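Local coordinates for minor fimbrium tip subunit Mfa3 (Porphyromonas gingivalis ATCC 33277, PDB 5NF4), which forms part of the tip of the minor fimbriae, surface filaments that mediate biofilm formation and adhesion to host cells and other oral bacteria, at residues Ser90-Ile93 with Thr99-Phe102; Pro120-Ala125 with Asn136-Val141; Gln228-Gln233 with Asn272-Phe277. One frame throughout, in Å; residues are numbered along the deposited sequence.

Contact 1 of 3, residues Ser90-Ile93 with Thr99-Phe102; sequences SSSI and TYVF
S90 rests on the aromatic ring of Y100, the principal touch between the end of strand 84-91 and the start of strand 99-106. S90 CB lies over one face of the Y100 ring, 3.9 Å from its centroid and 25° off the normal, a CH-pi contact. The methylene sits off centre, toward the rim that carries CD1, so that S90 CB and Y100 CD1 are 3.6 Å apart. The hydroxyl leaves in another direction: OG is anti to the carbonyl carbon (chi1 -47°) and reaches the second ring of the contact, where S90 OG lies 3.8 Å from F102 CD2. The F102 ring also stacks on H88.

S91 turns its side chain away and contributes main chain instead. Its carbonyl group passes the edge of the Y100 ring near the phenol end, with S91 C at 3.4 Å from Y100 OH. At S92 the chain passes close to that oxygen: S92 CB comes to 3.2 Å from Y100 OH. The amide of S92 is also near, but its angle is too poor for a hydrogen bond, and the phenol is bonded to the main-chain O of V69 instead. The tyrosine is thus tied at its far end to V69, with S90 packed over one face.

The two strands are not paired. Strand 84-91 bonds to strand 71-78, strand 99-106 to strand 41-49, and the side chains between them, with L72 and M74, pack as in a face-to-face beta-sandwich. Because strand 41-49 belongs almost wholly to the propeptide, the contact lies beside a strand that maturation would remove, consistent with the strand-exchange assembly proposed for fimbrillins.

Contact 2 of 3, residues Pro120-Ala125 with Asn136-Val141; sequences PNMQTA and NHFMQV. With FMT (formic acid), chain C.
The ring of F138 points from helix 132-140 to helix 122-126 and meets M122 and A125 there. The sulfur of M122 approaches the far end of the ring, with SD 3.5 Å from F138 CZ. M122 SD lies 4.4 Å from the F138 ring centroid, 56° off the normal, an oblique Met-aromatic contact that is neither squarely over the face nor at the edge. The terminal methyl follows along the same side of the ring, M122 CE lying 3.8 Å from F138 CE1. A125 adds a methyl at the neighbouring corner, where A125 CB and F138 CE2 are 3.8 Å apart.

Torsions bring the partners together. F138 has CG anti to the backbone N (chi1 -176°), which directs the ring at helix 122-126, while M122 bends at chi2 to swing its sulfur across. Beyond this first shell, I129 and L224 also touch F138, and M122 is backed by A73, L75 and V116 of the adjoining strands. R143 holds the phenylalanine twice, by a cation-pi contact to its ring and a hydrogen bond to its main-chain O.

Elsewhere on helix 132-140, formic acid, probably from the crystallisation liquor, takes a nearly straight hydrogen bond from H137 ND1 to its O2 (3.0 Å, 167°) in the plane of the imidazole. The same O2 lies 2.7 Å from Q140 OE1.

Two oxygens so close suggest that the acid may keep its proton there. Across the helices, by contrast, dispersion and the polarisable sulfur do the joining; R143, from outside the pair, probably adds an electrostatic component at the ring.

Contact 3 of 3, residues Gln228-Gln233 with Asn272-Phe277; sequences QSEPIQ and NKPINF
P274 is the residue of loop 272-277 that touches loop 228-233, packing against E230 and P231. The turn that presents it begins at N272, whose main-chain O accepts a hydrogen bond from I275 N at 2.9 Å, while its side-chain OD1 is bonded to the main chain of G265.

The peptide bond between K273 and P274 is cis, and P274 points its CB toward the other loop. Its ring meets two partners at different atoms. P274 CB faces the pyrrolidine ring of P231, 3.8 Å from P231 CD, the two rings crossing at about a right angle. The next ring carbon comes over the flat carboxylate of E230: P274 CG is 3.7 Å from E230 CD and almost equally far from both oxygens, so it sits above the plane of the group. E230 reaches there with its chain extended beyond CG. Its oxygens have partners elsewhere, OE1 in a salt bridge with K262 and OE2 accepting the main-chain N of E259; these hold the carboxylate in place and would favour its charged form.

After the proline the chain turns back into the fold. F277 enters strand 277-282, pairing with C216 and setting its ring edge-to-face against W264.

A hydrogen bond from the fourth residue to the first, with cis-proline third and these backbone angles (P274 phi -97°, psi 17°), defines a type VIa beta turn, here leading into a strand of the beta-rich fimbrillin fold.

How the contacts relate
Contact 1 lies at the surface, its centre about 21 Å from the centre of the chain, whereas contacts 2 and 3 are partly buried. Contacts 1 and 2 share strand 71-78 as a neighbour: L72 and M74 belong to the surroundings of the first, the alternating A73 and L75 to those of the second, so the two pack against opposite faces of that strand. Their centres are about 18 Å apart. R223 bonds to both Q140 and Q228, joining the surroundings of contacts 2 and 3. Strand pairs frame contact 1 with a serine-aromatic interface, helices meet through sulfur and ring in contact 2, and irregular loops meet through prolines and a salt-bridged carboxylate in contact 3.

Contact 1 of 3, residues Ser90-Ile93 with Thr99-Phe102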
loop_
_atom_site.group_PDB
_atom_site.type_symbol
_atom_site.label_atom_id
_atom_site.label_comp_id
_atom_site.label_asym_id
_atom_site.label_seq_id
_atom_site.Cartn_x
_atom_site.Cartn_y
_atom_site.Cartn_z
ATOM N N SER A 90 -9.980 1.280 18.173
ATOM C CA SER A 90 -11.208 1.912 17.659
ATOM C C SER A 90 -11.820 1.018 16.609
ATOM O O SER A 90 -11.105 0.355 15.888
ATOM C CB SER A 90 -10.929 3.274 17.025
ATOM O OG SER A 90 -10.097 4.083 17.825
ATOM N N SER A 91 -13.140 1.039 16.529
ATOM C CA SER A 91 -13.833 0.349 15.453
ATOM C C SER A 91 -15.078 1.134 15.075
ATOM O O SER A 91 -15.616 1.919 15.862
ATOM C CB SER A 91 -14.172 -1.094 15.855
ATOM O OG SER A 91 -15.047 -1.123 16.961
ATOM N N SER A 92 -15.506 0.947 13.836
ATOM C CA SER A 92 -16.703 1.586 13.354
ATOM C C SER A 92 -17.670 0.467 13.069
ATOM O O SER A 92 -17.377 -0.434 12.274
ATOM C CB SER A 92 -16.422 2.434 12.117
ATOM O OG SER A 92 -17.602 3.047 11.632
ATOM N N ILE A 93 -18.789 0.499 13.780
ATOM C CA ILE A 93 -19.847 -0.475 13.596
ATOM C C ILE A 93 -20.285 -0.402 12.142
ATOM O O ILE A 93 -20.644 -1.406 11.529
ATOM C CB ILE A 93 -21.031 -0.213 14.559
ATOM C CG1 ILE A 93 -22.130 -1.265 14.369
ATOM C CG2 ILE A 93 -21.572 1.212 14.389
ATOM C CD1 ILE A 93 -21.711 -2.663 14.780
ATOM N N THR A 99 -11.856 8.313 9.306
ATOM C CA THR A 99 -11.115 9.051 10.330
ATOM C C THR A 99 -11.556 8.675 11.740
ATOM O O THR A 99 -12.744 8.423 11.976
ATOM C CB THR A 99 -11.312 10.563 10.183
ATOM O OG1 THR A 99 -12.665 10.883 10.520
ATOM C CG2 THR A 99 -11.024 11.036 8.759
ATOM N N TYR A 100 -10.595 8.702 12.670
ATOM C CA TYR A 100 -10.844 8.480 14.090
ATOM C C TYR A 100 -10.251 9.623 14.870
ATOM O O TYR A 100 -9.148 10.065 14.585
ATOM C CB TYR A 100 -10.242 7.147 14.561
ATOM C CG TYR A 100 -11.052 5.974 14.073
ATOM C CD1 TYR A 100 -12.247 5.626 14.685
ATOM C CD2 TYR A 100 -10.653 5.252 12.968
ATOM C CE1 TYR A 100 -12.996 4.565 14.221
ATOM C CE2 TYR A 100 -11.391 4.201 12.498
ATOM C CZ TYR A 100 -12.561 3.858 13.123
ATOM O OH TYR A 100 -13.299 2.798 12.638
ATOM N N VAL A 101 -11.012 10.142 15.820
ATOM C CA VAL A 101 -10.456 11.101 16.744
ATOM C C VAL A 101 -10.786 10.607 18.156
ATOM O O VAL A 101 -11.939 10.277 18.459
ATOM C CB VAL A 101 -11.012 12.511 16.465
ATOM C CG1 VAL A 101 -12.510 12.499 16.461
ATOM C CG2 VAL A 101 -10.498 13.521 17.509
ATOM N N PHE A 102 -9.765 10.534 19.007
ATOM C CA PHE A 102 -9.956 10.051 20.374
ATOM C C PHE A 102 -8.882 10.599 21.314
ATOM O O PHE A 102 -7.809 10.999 20.872
ATOM C CB PHE A 102 -9.945 8.516 20.403
ATOM C CG PHE A 102 -8.680 7.887 19.879
ATOM C CD1 PHE A 102 -7.576 7.653 20.704
ATOM C CD2 PHE A 102 -8.591 7.493 18.551
ATOM C CE1 PHE A 102 -6.410 7.057 20.215
ATOM C CE2 PHE A 102 -7.440 6.910 18.059
ATOM C CZ PHE A 102 -6.344 6.671 18.887
#

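Contact 2 of 3, residues Pro120-Ala125 with Asn136-Val141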
loop_
_atom_site.group_PDB
_atom_site.type_symbol
_atom_site.label_atom_id
_atom_site.label_comp_id
_atom_site.label_asym_id
_atom_site.label_seq_id
_atom_site.Cartn_x
_atom_site.Cartn_y
_atom_site.Cartn_z
ATOM N N PRO A 120 -7.445 -8.182 10.710
ATOM C CA PRO A 120 -8.384 -9.074 11.401
ATOM C C PRO A 120 -7.968 -9.416 12.827
ATOM O O PRO A 120 -6.822 -9.859 13.057
ATOM C CB PRO A 120 -8.368 -10.338 10.533
ATOM C CG PRO A 120 -7.958 -9.866 9.205
ATOM C CD PRO A 120 -7.002 -8.746 9.427
ATOM N N ASN A 121 -8.918 -9.231 13.743
ATOM C CA ASN A 121 -8.739 -9.482 15.174
ATOM C C ASN A 121 -7.494 -8.845 15.774
ATOM O O ASN A 121 -6.875 -9.391 16.674
ATOM C CB ASN A 121 -8.742 -10.982 15.432
ATOM C CG ASN A 121 -10.135 -11.549 15.431
ATOM O OD1 ASN A 121 -11.000 -11.032 16.102
ATOM N ND2 ASN A 121 -10.374 -12.586 14.641
ATOM N N MET A 122 -7.168 -7.651 15.294
ATOM C CA MET A 122 -6.087 -6.879 15.853
ATOM C C MET A 122 -6.273 -6.646 17.353
ATOM O O MET A 122 -5.282 -6.578 18.089
ATOM C CB MET A 122 -5.955 -5.541 15.118
ATOM C CG MET A 122 -4.759 -4.748 15.534
ATOM S SD MET A 122 -3.227 -5.575 15.163
ATOM C CE MET A 122 -2.178 -4.846 16.418
ATOM N N GLN A 123 -7.519 -6.550 17.821
ATOM C CA GLN A 123 -7.726 -6.260 19.237
ATOM C C GLN A 123 -7.161 -7.388 20.107
ATOM O O GLN A 123 -6.505 -7.145 21.126
ATOM C CB GLN A 123 -9.213 -6.043 19.560
ATOM C CG GLN A 123 -9.403 -5.442 20.930
ATOM C CD GLN A 123 -10.828 -5.053 21.221
ATOM O OE1 GLN A 123 -11.770 -5.554 20.617
ATOM N NE2 GLN A 123 -10.991 -4.171 22.180
ATOM N N THR A 124 -7.417 -8.622 19.693
ATOM C CA THR A 124 -6.880 -9.796 20.356
ATOM C C THR A 124 -5.343 -9.821 20.243
ATOM O O THR A 124 -4.657 -10.195 21.194
ATOM C CB THR A 124 -7.488 -11.078 19.723
ATOM O OG1 THR A 124 -8.904 -11.094 19.964
ATOM C CG2 THR A 124 -6.847 -12.342 20.291
ATOM N N ALA A 125 -4.830 -9.431 19.080
ATOM C CA ALA A 125 -3.370 -9.411 18.820
ATOM C C ALA A 125 -2.635 -8.487 19.794
ATOM O O ALA A 125 -1.474 -8.712 20.118
ATOM C CB ALA A 125 -3.078 -8.967 17.407
ATOM N N ASN A 136 7.583 -4.546 16.964
ATOM C CA ASN A 136 8.335 -4.560 15.718
ATOM C C ASN A 136 8.284 -5.913 14.982
ATOM O O ASN A 136 8.172 -5.929 13.759
ATOM C CB ASN A 136 9.764 -4.145 15.957
ATOM C CG ASN A 136 9.881 -2.622 16.121
ATOM O OD1 ASN A 136 9.359 -1.864 15.302
ATOM N ND2 ASN A 136 10.520 -2.182 17.183
ATOM N N HIS A 137 8.354 -7.022 15.713
ATOM C CA HIS A 137 8.180 -8.334 15.068
ATOM C C HIS A 137 6.822 -8.404 14.384
ATOM O O HIS A 137 6.718 -8.895 13.237
ATOM C CB HIS A 137 8.343 -9.481 16.087
ATOM C CG HIS A 137 9.769 -9.766 16.483
ATOM N ND1 HIS A 137 10.807 -9.874 15.578
ATOM C CD2 HIS A 137 10.316 -9.999 17.701
ATOM C CE1 HIS A 137 11.933 -10.138 16.229
ATOM N NE2 HIS A 137 11.662 -10.220 17.518
ATOM N N PHE A 138 5.773 -7.930 15.057
ATOM C CA PHE A 138 4.429 -7.965 14.507
ATOM C C PHE A 138 4.354 -7.142 13.227
ATOM O O PHE A 138 3.770 -7.585 12.223
ATOM C CB PHE A 138 3.409 -7.445 15.541
ATOM C CG PHE A 138 1.967 -7.541 15.104
ATOM C CD1 PHE A 138 1.391 -6.533 14.321
ATOM C CD2 PHE A 138 1.199 -8.650 15.440
ATOM C CE1 PHE A 138 0.049 -6.624 13.931
ATOM C CE2 PHE A 138 -0.121 -8.762 15.033
ATOM C CZ PHE A 138 -0.705 -7.758 14.276
ATOM N N MET A 139 4.929 -5.942 13.252
ATOM C CA MET A 139 4.943 -5.104 12.051
ATOM C C MET A 139 5.661 -5.752 10.847
ATOM O O MET A 139 5.344 -5.449 9.699
ATOM C CB MET A 139 5.615 -3.768 12.300
ATOM C CG MET A 139 4.924 -2.908 13.336
ATOM S SD MET A 139 3.228 -2.354 12.996
ATOM C CE MET A 139 3.609 -1.018 11.895
ATOM N N GLN A 140 6.631 -6.618 11.122
ATOM C CA GLN A 140 7.499 -7.191 10.100
ATOM C C GLN A 140 6.937 -8.491 9.541
ATOM O O GLN A 140 7.471 -9.001 8.584
ATOM C CB GLN A 140 8.903 -7.417 10.690
ATOM C CG GLN A 140 9.628 -6.086 10.969
ATOM C CD GLN A 140 10.743 -6.184 12.025
ATOM O OE1 GLN A 140 11.177 -7.274 12.394
ATOM N NE2 GLN A 140 11.192 -5.026 12.524
ATOM N N VAL A 141 5.867 -9.016 10.127
ATOM C CA VAL A 141 5.295 -10.288 9.630
ATOM C C VAL A 141 4.868 -10.183 8.167
ATOM O O VAL A 141 4.262 -9.186 7.766
ATOM C CB VAL A 141 4.086 -10.718 10.513
ATOM C CG1 VAL A 141 3.302 -11.910 9.902
ATOM C CG2 VAL A 141 4.560 -11.098 11.914
HETATM C C FMT C . 11.197 -10.302 11.482
HETATM O O1 FMT C . 11.384 -11.486 11.239
HETATM O O2 FMT C . 10.795 -9.949 12.589
#

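Contact 3 of 3, residues Gln228-Gln233 with Asn272-Phe277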
loop_
_atom_site.group_PDB
_atom_site.type_symbol
_atom_site.label_atom_id
_atom_site.label_comp_id
_atom_site.label_asym_id
_atom_site.label_seq_id
_atom_site.Cartn_x
_atom_site.Cartn_y
_atom_site.Cartn_z
ATOM N N GLN A 228 12.323 -4.795 2.809
ATOM C CA GLN A 228 13.724 -4.605 2.434
ATOM C C GLN A 228 14.229 -5.708 1.487
ATOM O O GLN A 228 15.377 -5.661 1.057
ATOM C CB GLN A 228 14.615 -4.582 3.689
ATOM C CG GLN A 228 14.214 -3.530 4.744
ATOM C CD GLN A 228 14.484 -4.003 6.152
ATOM O OE1 GLN A 228 13.639 -4.650 6.778
ATOM N NE2 GLN A 228 15.675 -3.699 6.657
ATOM N N SER A 229 13.382 -6.702 1.218
ATOM C CA SER A 229 13.755 -7.892 0.435
ATOM C C SER A 229 12.709 -8.139 -0.617
ATOM O O SER A 229 11.552 -7.799 -0.417
ATOM C CB SER A 229 13.832 -9.147 1.327
ATOM O OG SER A 229 14.987 -9.145 2.157
ATOM N N GLU A 230 13.118 -8.828 -1.681
ATOM C CA GLU A 230 12.176 -9.277 -2.697
ATOM C C GLU A 230 11.141 -10.248 -2.139
ATOM O O GLU A 230 11.389 -10.934 -1.137
ATOM C CB GLU A 230 12.927 -9.950 -3.838
ATOM C CG GLU A 230 13.860 -9.048 -4.625
ATOM C CD GLU A 230 14.387 -9.709 -5.870
ATOM O OE1 GLU A 230 14.278 -10.955 -5.970
ATOM O OE2 GLU A 230 14.875 -8.993 -6.765
ATOM N N PRO A 231 9.986 -10.352 -2.821
ATOM C CA PRO A 231 8.971 -11.304 -2.408
ATOM C C PRO A 231 9.538 -12.725 -2.408
ATOM O O PRO A 231 10.445 -13.053 -3.188
ATOM C CB PRO A 231 7.869 -11.138 -3.470
ATOM C CG PRO A 231 8.089 -9.745 -4.024
ATOM C CD PRO A 231 9.561 -9.527 -3.960
ATOM N N ILE A 232 8.972 -13.571 -1.560
ATOM C CA ILE A 232 9.293 -14.990 -1.550
ATOM C C ILE A 232 8.243 -15.816 -2.289
ATOM O O ILE A 232 8.566 -16.857 -2.864
ATOM C CB ILE A 232 9.452 -15.530 -0.109
ATOM C CG1 ILE A 232 8.185 -15.250 0.722
ATOM C CG2 ILE A 232 10.700 -14.862 0.543
ATOM C CD1 ILE A 232 8.081 -16.039 2.047
ATOM N N GLN A 233 7.004 -15.340 -2.287
ATOM C CA GLN A 233 5.881 -16.042 -2.909
ATOM C C GLN A 233 4.967 -15.136 -3.724
ATOM O O GLN A 233 4.824 -13.965 -3.433
ATOM C CB GLN A 233 5.074 -16.787 -1.845
ATOM C CG GLN A 233 5.918 -17.908 -1.181
ATOM C CD GLN A 233 5.219 -18.618 -0.021
ATOM O OE1 GLN A 233 4.478 -18.013 0.769
ATOM N NE2 GLN A 233 5.435 -19.934 0.062
ATOM N N ASN A 272 9.875 -13.879 -15.252
ATOM C CA ASN A 272 10.312 -12.537 -14.878
ATOM C C ASN A 272 9.967 -12.164 -13.437
ATOM O O ASN A 272 9.872 -10.975 -13.113
ATOM C CB ASN A 272 9.735 -11.486 -15.844
ATOM C CG ASN A 272 10.558 -11.353 -17.125
ATOM O OD1 ASN A 272 11.775 -11.147 -17.077
ATOM N ND2 ASN A 272 9.907 -11.511 -18.273
ATOM N N LYS A 273 9.778 -13.155 -12.568
ATOM C CA LYS A 273 9.522 -12.833 -11.172
ATOM C C LYS A 273 10.794 -12.209 -10.614
ATOM O O LYS A 273 11.894 -12.652 -10.952
ATOM C CB LYS A 273 9.134 -14.070 -10.358
ATOM C CG LYS A 273 7.710 -14.587 -10.607
ATOM C CD LYS A 273 7.577 -16.026 -10.139
ATOM C CE LYS A 273 6.160 -16.552 -10.199
ATOM N NZ LYS A 273 6.157 -18.000 -9.777
ATOM N N PRO A 274 10.658 -11.217 -9.734
ATOM C CA PRO A 274 9.444 -10.716 -9.091
ATOM C C PRO A 274 8.822 -9.489 -9.755
ATOM O O PRO A 274 8.006 -8.813 -9.136
ATOM C CB PRO A 274 9.937 -10.346 -7.672
ATOM C CG PRO A 274 11.367 -9.823 -7.950
ATOM C CD PRO A 274 11.889 -10.677 -9.102
ATOM N N ILE A 275 9.202 -9.194 -10.991
ATOM C CA ILE A 275 8.656 -8.022 -11.655
ATOM C C ILE A 275 7.145 -8.181 -11.852
ATOM O O ILE A 275 6.679 -9.169 -12.408
ATOM C CB ILE A 275 9.349 -7.750 -13.026
ATOM C CG1 ILE A 275 10.822 -7.419 -12.790
ATOM C CG2 ILE A 275 8.637 -6.612 -13.803
ATOM C CD1 ILE A 275 11.685 -7.317 -14.059
ATOM N N ASN A 276 6.388 -7.188 -11.395
ATOM C CA ASN A 276 4.957 -7.119 -11.660
ATOM C C ASN A 276 4.696 -6.624 -13.072
ATOM O O ASN A 276 5.346 -5.696 -13.534
ATOM C CB ASN A 276 4.265 -6.170 -10.677
ATOM C CG ASN A 276 4.260 -6.674 -9.255
ATOM O OD1 ASN A 276 5.203 -7.339 -8.758
ATOM N ND2 ASN A 276 3.191 -6.375 -8.590
ATOM N N PHE A 277 3.756 -7.241 -13.781
ATOM C CA PHE A 277 3.383 -6.715 -15.079
ATOM C C PHE A 277 1.923 -6.981 -15.323
ATOM O O PHE A 277 1.337 -7.850 -14.669
ATOM C CB PHE A 277 4.230 -7.347 -16.205
ATOM C CG PHE A 277 4.003 -8.833 -16.406
ATOM C CD1 PHE A 277 4.667 -9.767 -15.612
ATOM C CD2 PHE A 277 3.179 -9.306 -17.437
ATOM C CE1 PHE A 277 4.490 -11.147 -15.815
ATOM C CE2 PHE A 277 3.011 -10.650 -17.632
ATOM C CZ PHE A 277 3.672 -11.580 -16.842
#